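Local coordinates for mandelate racemase/muconate lactonizing enzyme-like protein (Rubrobacter xylanophilus DSM 9941, PDB 3CYJ) that is of unknown function but belongs to the mandelate racemase/muconate lactonizing enzyme-like family, with an N-terminal capping domain and a TIM-type barrel holding a sodium ion here, at residues G138-T141 / S142-L145; L205-A208 / G209-R213; E251-L254 / P255-H258. One frame throughout, in Å; residues are numbered along the deposited sequence.

How the contacts relate
All three contacts are local, between residues a few positions apart, and each belongs to a different element of the chain. Contact 1, a turn after barrel strand 132-137, is buried and rests on an aromatic pair. Contact 2, within helix 201-215, is partly buried: the rings of W207 and F211 face helix 174-185 and an exposed arginine turns to water. Contact 3 starts helix 254-261 and is mainly polar, with a capping box whose surroundings include two other subunits. The centres of contacts 1 and 2 are about 20 Å apart; that of contact 3 lies about 31 Å from the first and about 29 Å from the second. No helix or strand is shared among them.

Contact 1 of 3, residues G138-T141 / S142-L145; sequences GGFT and SYPL
F140 and Y143 occupy the two ends of a type I beta turn, and their rings stand side by side, pointing the same way. They form an offset edge-to-face pair, the edge of F140 directed toward the face of Y143 with the planes at 83°. F140 CD2 lies 3.5 Å from Y143 CZ, while Y143 OH sits at the F140 edge, near the plane of that ring. Phenylalanine offers its C-H rim to the pi cloud of tyrosine, a favourable pairing of two flat residues in a buried place. F140 reaches it by turning CG beside its backbone N and anti to the carbonyl carbon (chi1 -51°). This side of the turn is tightly packed: G138 C lies 4.1 Å above the centre of the F140 ring, and F140 N lies over a face of the Y143 ring. G139 has a positive phi of 68°, easily adopted by a residue without a CB. The turn is closed by Y143 N donating to F140 O at 3.1 Å.

The corner residues T141 and S142 form the looser, partly exposed side. S142 OG stands 3.9 Å from F140 CB, a looser approach, and the small hydroxyls find their polar partners elsewhere, T141 OG1 with S25 OG and S142 OG with P23 O. Compact polar residues suit such a corner, where the chain reverses within reach of solvent.

The loop joins strand 132-137 to helix 145-157, whose Q151 takes the N-H of G139 through OE1 and makes a weak hydrogen bond with Y143 OH through NE2. F140 packs against H320 and D321 of helix 320-329 and K166 of strand 162-166, and it also meets E24, joining this barrel loop to strand 8-26 of the N-terminal sheet.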
loop_
_atom_site.group_PDB
_atom_site.type_symbol
_atom_site.label_atom_id
_atom_site.label_comp_id
_atom_site.label_asym_id
_atom_site.label_seq_id
_atom_site.Cartn_x
_atom_site.Cartn_y
_atom_site.Cartn_z
ATOM N N GLY A 138 34.132 20.296 -1.648
ATOM C CA GLY A 138 34.899 20.383 -2.878
ATOM C C GLY A 138 35.276 18.981 -3.320
ATOM O O GLY A 138 34.382 18.125 -3.550
ATOM N N GLY A 139 36.575 18.703 -3.441
ATOM C CA GLY A 139 37.056 17.316 -3.601
ATOM C C GLY A 139 36.632 16.756 -4.942
ATOM O O GLY A 139 36.265 15.559 -5.046
ATOM N N PHE A 140 36.694 17.618 -5.959
ATOM C CA PHE A 140 36.268 17.270 -7.308
ATOM C C PHE A 140 37.041 16.076 -7.848
ATOM O O PHE A 140 38.206 15.821 -7.439
ATOM C CB PHE A 140 36.347 18.487 -8.232
ATOM C CG PHE A 140 35.658 19.667 -7.668
ATOM C CD1 PHE A 140 34.264 19.754 -7.711
ATOM C CD2 PHE A 140 36.379 20.648 -6.979
ATOM C CE1 PHE A 140 33.611 20.842 -7.096
ATOM C CE2 PHE A 140 35.750 21.745 -6.378
ATOM C CZ PHE A 140 34.360 21.855 -6.437
ATOM N N THR A 141 36.371 15.351 -8.743
ATOM C CA THR A 141 36.915 14.147 -9.329
ATOM C C THR A 141 38.107 14.419 -10.249
ATOM O O THR A 141 38.914 13.505 -10.531
ATOM C CB THR A 141 35.815 13.287 -10.025
ATOM O OG1 THR A 141 34.941 14.155 -10.769
ATOM C CG2 THR A 141 35.008 12.488 -8.972
ATOM N N SER A 142 38.239 15.667 -10.691
ATOM C CA SER A 142 39.412 16.062 -11.469
ATOM C C SER A 142 40.686 16.283 -10.621
ATOM O O SER A 142 41.783 16.326 -11.176
ATOM C CB SER A 142 39.124 17.368 -12.208
ATOM O OG SER A 142 38.808 18.342 -11.242
ATOM N N TYR A 143 40.550 16.495 -9.310
ATOM C CA TYR A 143 41.728 16.746 -8.467
ATOM C C TYR A 143 42.685 15.552 -8.407
ATOM O O TYR A 143 42.274 14.415 -8.068
ATOM C CB TYR A 143 41.318 17.045 -7.035
ATOM C CG TYR A 143 40.809 18.435 -6.790
ATOM C CD1 TYR A 143 40.634 19.332 -7.828
ATOM C CD2 TYR A 143 40.455 18.838 -5.513
ATOM C CE1 TYR A 143 40.145 20.635 -7.585
ATOM C CE2 TYR A 143 39.984 20.108 -5.268
ATOM C CZ TYR A 143 39.819 20.997 -6.297
ATOM O OH TYR A 143 39.322 22.270 -6.003
ATOM N N PRO A 144 43.981 15.796 -8.663
ATOM C CA PRO A 144 44.891 14.703 -8.281
ATOM C C PRO A 144 44.858 14.545 -6.761
ATOM O O PRO A 144 44.409 15.448 -6.073
ATOM C CB PRO A 144 46.278 15.194 -8.772
ATOM C CG PRO A 144 45.974 16.362 -9.745
ATOM C CD PRO A 144 44.685 16.975 -9.193
ATOM N N LEU A 145 45.343 13.408 -6.264
ATOM C CA LEU A 145 45.293 13.019 -4.835
ATOM C C LEU A 145 45.823 14.053 -3.813
ATOM O O LEU A 145 45.194 14.295 -2.779
ATOM C CB LEU A 145 46.095 11.743 -4.679
ATOM C CG LEU A 145 45.500 10.351 -4.578
ATOM C CD1 LEU A 145 44.032 10.285 -4.938
ATOM C CD2 LEU A 145 46.334 9.419 -5.424
#

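Contact 2 of 3, residues L205-A208 / G209-R213; sequences LYWA and GAFAR
W207 and F211, one helical turn apart, meet obliquely, with ring planes 31° apart. W207 CE3 lies 3.4 Å above one face of the F211 ring, offset toward its rim, and is 3.5 Å from F211 CZ. Y206 CE2 sits over the centre of one W207 face, and W207 CD1 lies at the edge of the Y206 ring. Both W207 and F211 set CG beside the backbone N (chi1 -75° for W207), which directs the two rings along the same flank. Y206 instead turns its CG anti to the backbone N (chi1 169°), which lays its ring so that CE2 comes over the W207 face.

The methyl of A210 rests against both Y206 and W207 from one side, CB 3.7 Å from W207 CE3 and equally far from Y206 CE2. A small alanine fits where two large rings converge. The R213 guanidinium folds back along the helix with G209 O and A210 N over one face, and the lack of a side chain on G209 leaves room for it. A water at the guanidinium edge accepts from R213 NH1 at 2.8 Å and donates to Y206 O at 2.6 Å. That carbonyl also accepts A210 N at 2.9 Å, so two bonds grip it, and the long arginine side chain is tied to the helix on its exposed side.

Beyond the segments, W207 stacks on Y199. L205 and Y206 pack on G241 and G242 of a second subunit. F211 N to W207 O is the regular i to i-4 bond that holds the two rings one turn apart. Helix 201-215 is the crossover between parallel strands 190-194 and 219-221, the beta-alpha-beta unit repeated in a TIM-type barrel, with W207 and F211 turned to helix 174-185.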
loop_
_atom_site.group_PDB
_atom_site.type_symbol
_atom_site.label_atom_id
_atom_site.label_comp_id
_atom_site.label_asym_id
_atom_site.label_seq_id
_atom_site.Cartn_x
_atom_site.Cartn_y
_atom_site.Cartn_z
ATOM N N LEU A 205 24.232 0.846 -3.955
ATOM C CA LEU A 205 24.196 -0.005 -2.759
ATOM C C LEU A 205 25.577 -0.591 -2.492
ATOM O O LEU A 205 26.027 -0.569 -1.365
ATOM C CB LEU A 205 23.147 -1.113 -2.846
ATOM C CG LEU A 205 22.944 -2.018 -1.589
ATOM C CD1 LEU A 205 22.548 -1.252 -0.335
ATOM C CD2 LEU A 205 21.838 -3.056 -1.881
ATOM N N TYR A 206 26.279 -1.063 -3.516
ATOM C CA TYR A 206 27.650 -1.582 -3.310
ATOM C C TYR A 206 28.557 -0.510 -2.680
ATOM O O TYR A 206 29.264 -0.775 -1.688
ATOM C CB TYR A 206 28.265 -2.131 -4.610
ATOM C CG TYR A 206 29.730 -2.403 -4.437
ATOM C CD1 TYR A 206 30.164 -3.605 -3.887
ATOM C CD2 TYR A 206 30.695 -1.429 -4.770
ATOM C CE1 TYR A 206 31.510 -3.835 -3.669
ATOM C CE2 TYR A 206 32.015 -1.649 -4.561
ATOM C CZ TYR A 206 32.426 -2.858 -4.017
ATOM O OH TYR A 206 33.763 -3.083 -3.784
ATOM N N TRP A 207 28.524 0.705 -3.244
ATOM C CA TRP A 207 29.448 1.760 -2.831
ATOM C C TRP A 207 29.142 2.340 -1.472
ATOM O O TRP A 207 30.056 2.716 -0.785
ATOM C CB TRP A 207 29.587 2.884 -3.870
ATOM C CG TRP A 207 30.419 2.433 -5.023
ATOM C CD1 TRP A 207 29.983 2.157 -6.301
ATOM C CD2 TRP A 207 31.822 2.115 -4.993
ATOM N NE1 TRP A 207 31.026 1.707 -7.056
ATOM C CE2 TRP A 207 32.172 1.668 -6.279
ATOM C CE3 TRP A 207 32.815 2.194 -4.012
ATOM C CZ2 TRP A 207 33.507 1.296 -6.622
ATOM C CZ3 TRP A 207 34.116 1.845 -4.344
ATOM C CH2 TRP A 207 34.447 1.387 -5.646
ATOM N N ALA A 208 27.867 2.451 -1.103
ATOM C CA ALA A 208 27.541 2.891 0.233
ATOM C C ALA A 208 28.303 1.996 1.261
ATOM O O ALA A 208 28.870 2.512 2.216
ATOM C CB ALA A 208 26.010 2.846 0.494
ATOM N N GLY A 209 28.278 0.671 1.058
ATOM C CA GLY A 209 28.921 -0.273 1.972
ATOM C C GLY A 209 30.457 -0.245 1.886
ATOM O O GLY A 209 31.140 -0.166 2.925
ATOM N N ALA A 210 30.975 -0.271 0.654
ATOM C CA ALA A 210 32.391 -0.159 0.375
ATOM C C ALA A 210 33.030 1.110 0.976
ATOM O O ALA A 210 34.062 1.051 1.628
ATOM C CB ALA A 210 32.637 -0.207 -1.160
ATOM N N PHE A 211 32.449 2.268 0.698
ATOM C CA PHE A 211 32.942 3.507 1.268
ATOM C C PHE A 211 32.856 3.523 2.796
ATOM O O PHE A 211 33.792 3.998 3.430
ATOM C CB PHE A 211 32.203 4.699 0.702
ATOM C CG PHE A 211 32.492 4.980 -0.764
ATOM C CD1 PHE A 211 33.759 4.850 -1.277
ATOM C CD2 PHE A 211 31.487 5.466 -1.593
ATOM C CE1 PHE A 211 34.016 5.161 -2.627
ATOM C CE2 PHE A 211 31.730 5.779 -2.916
ATOM C CZ PHE A 211 32.997 5.625 -3.430
ATOM N N ALA A 212 31.768 3.009 3.391
ATOM C CA ALA A 212 31.748 2.846 4.850
ATOM C C ALA A 212 32.977 2.067 5.398
ATOM O O ALA A 212 33.677 2.559 6.300
ATOM C CB ALA A 212 30.422 2.239 5.335
ATOM N N ARG A 213 33.297 0.920 4.785
ATOM C CA ARG A 213 34.414 0.068 5.210
ATOM C C ARG A 213 35.773 0.703 4.921
ATOM O O ARG A 213 36.665 0.695 5.765
ATOM C CB ARG A 213 34.356 -1.295 4.520
ATOM C CG ARG A 213 33.128 -2.153 4.847
ATOM C CD ARG A 213 33.204 -3.579 4.199
ATOM N NE ARG A 213 33.145 -3.578 2.718
ATOM C CZ ARG A 213 32.007 -3.630 2.008
ATOM N NH1 ARG A 213 32.022 -3.613 0.657
ATOM N NH2 ARG A 213 30.849 -3.686 2.659
HETATM O O HOH W 1 29.486 -3.093 -0.456
#

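Contact 3 of 3, residues E251-L254 / P255-H258; sequences EWTL and PQLH
At T253 the loop after strand 244-247 passes into helix 254-261, T253 O accepting L257 N at 3.1 Å and L254 O accepting H258 N. T253 and Q256 form a capping box. The threonine hydroxyl, held between its backbone N and carbonyl carbon (chi1 74°), takes Q256 N at 2.8 Å and so gives a first-turn N-H an acceptor, as an N-cap side chain does. Q256 returns the favour, the two side chains crossing at about a right angle. Its OE1 has two donors: W252 N at 2.7 Å, almost in line with the C=O bond, and T253 N, 68° out of the amide plane. Glutamine suits this place because its extended chain reaches both N-H groups. P255 fits the first turn, where a missing N-H costs nothing, and its CD packs tightly, 3.4 Å from T253 CB.

Other subunits lie close: Q256 meets Q256 of a fourth subunit, and the H258 ring makes an edge-to-face contact with H290 of a third. L254 packs on I286 of helix 283-290. Beside the capping box, E251 CB lies 3.7 Å from L257 CD2.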
loop_
_atom_site.group_PDB
_atom_site.type_symbol
_atom_site.label_atom_id
_atom_site.label_comp_id
_atom_site.label_asym_id
_atom_site.label_seq_id
_atom_site.Cartn_x
_atom_site.Cartn_y
_atom_site.Cartn_z
ATOM N N GLU A 251 14.460 20.157 -6.832
ATOM C CA GLU A 251 13.005 20.201 -6.757
ATOM C C GLU A 251 12.561 21.621 -6.863
ATOM O O GLU A 251 13.308 22.527 -6.478
ATOM C CB GLU A 251 12.511 19.583 -5.431
ATOM C CG GLU A 251 12.655 18.070 -5.390
ATOM C CD GLU A 251 14.061 17.673 -5.256
ATOM O OE1 GLU A 251 14.781 18.459 -4.610
ATOM O OE2 GLU A 251 14.455 16.605 -5.798
ATOM N N TRP A 252 11.348 21.823 -7.379
ATOM C CA TRP A 252 10.851 23.188 -7.515
ATOM C C TRP A 252 9.341 23.276 -7.086
ATOM O O TRP A 252 8.685 24.307 -7.214
ATOM C CB TRP A 252 11.194 23.759 -8.934
ATOM C CG TRP A 252 12.473 23.099 -9.685
ATOM C CD1 TRP A 252 12.520 21.851 -10.275
ATOM C CD2 TRP A 252 13.796 23.675 -9.908
ATOM N NE1 TRP A 252 13.772 21.625 -10.829
ATOM C CE2 TRP A 252 14.562 22.719 -10.617
ATOM C CE3 TRP A 252 14.403 24.883 -9.559
ATOM C CZ2 TRP A 252 15.892 22.947 -10.997
ATOM C CZ3 TRP A 252 15.737 25.099 -9.935
ATOM C CH2 TRP A 252 16.464 24.129 -10.631
ATOM N N THR A 253 8.793 22.198 -6.550
ATOM C CA THR A 253 7.494 22.329 -5.892
ATOM C C THR A 253 7.646 21.806 -4.446
ATOM O O THR A 253 8.573 21.051 -4.141
ATOM C CB THR A 253 6.311 21.581 -6.603
ATOM O OG1 THR A 253 6.420 20.174 -6.388
ATOM C CG2 THR A 253 6.166 21.873 -8.128
ATOM N N LEU A 254 6.731 22.201 -3.568
ATOM C CA LEU A 254 6.739 21.683 -2.219
ATOM C C LEU A 254 6.205 20.270 -2.189
ATOM O O LEU A 254 6.631 19.483 -1.364
ATOM C CB LEU A 254 5.926 22.578 -1.308
ATOM C CG LEU A 254 6.772 23.690 -0.716
ATOM C CD1 LEU A 254 5.844 24.752 -0.148
ATOM C CD2 LEU A 254 7.681 23.096 0.390
ATOM N N PRO A 255 5.273 19.934 -3.106
ATOM C CA PRO A 255 4.880 18.525 -3.177
ATOM C C PRO A 255 6.038 17.639 -3.657
ATOM O O PRO A 255 6.101 16.438 -3.278
ATOM C CB PRO A 255 3.710 18.502 -4.174
ATOM C CG PRO A 255 3.289 19.884 -4.344
ATOM C CD PRO A 255 4.419 20.803 -3.936
ATOM N N GLN A 256 6.943 18.207 -4.466
ATOM C CA GLN A 256 8.188 17.500 -4.830
ATOM C C GLN A 256 9.109 17.250 -3.622
ATOM O O GLN A 256 9.546 16.127 -3.396
ATOM C CB GLN A 256 8.955 18.232 -5.929
ATOM C CG GLN A 256 8.407 17.935 -7.278
ATOM C CD GLN A 256 8.917 18.900 -8.309
ATOM O OE1 GLN A 256 9.852 19.677 -8.043
ATOM N NE2 GLN A 256 8.312 18.861 -9.507
ATOM N N LEU A 257 9.362 18.297 -2.839
ATOM C CA LEU A 257 10.080 18.168 -1.558
ATOM C C LEU A 257 9.376 17.191 -0.623
ATOM O O LEU A 257 10.019 16.339 0.007
ATOM C CB LEU A 257 10.254 19.519 -0.889
ATOM C CG LEU A 257 11.359 20.363 -1.515
ATOM C CD1 LEU A 257 11.582 21.610 -0.688
ATOM C CD2 LEU A 257 12.697 19.603 -1.721
ATOM N N HIS A 258 8.049 17.290 -0.592
ATOM C CA HIS A 258 7.238 16.369 0.157
ATOM C C HIS A 258 7.377 14.894 -0.309
ATOM O O HIS A 258 7.367 13.974 0.506
ATOM C CB HIS A 258 5.772 16.814 0.078
ATOM C CG HIS A 258 4.821 15.803 0.617
ATOM N ND1 HIS A 258 4.261 14.824 -0.176
ATOM C CD2 HIS A 258 4.379 15.567 1.880
ATOM C CE1 HIS A 258 3.493 14.040 0.571
ATOM N NE2 HIS A 258 3.554 14.464 1.824
#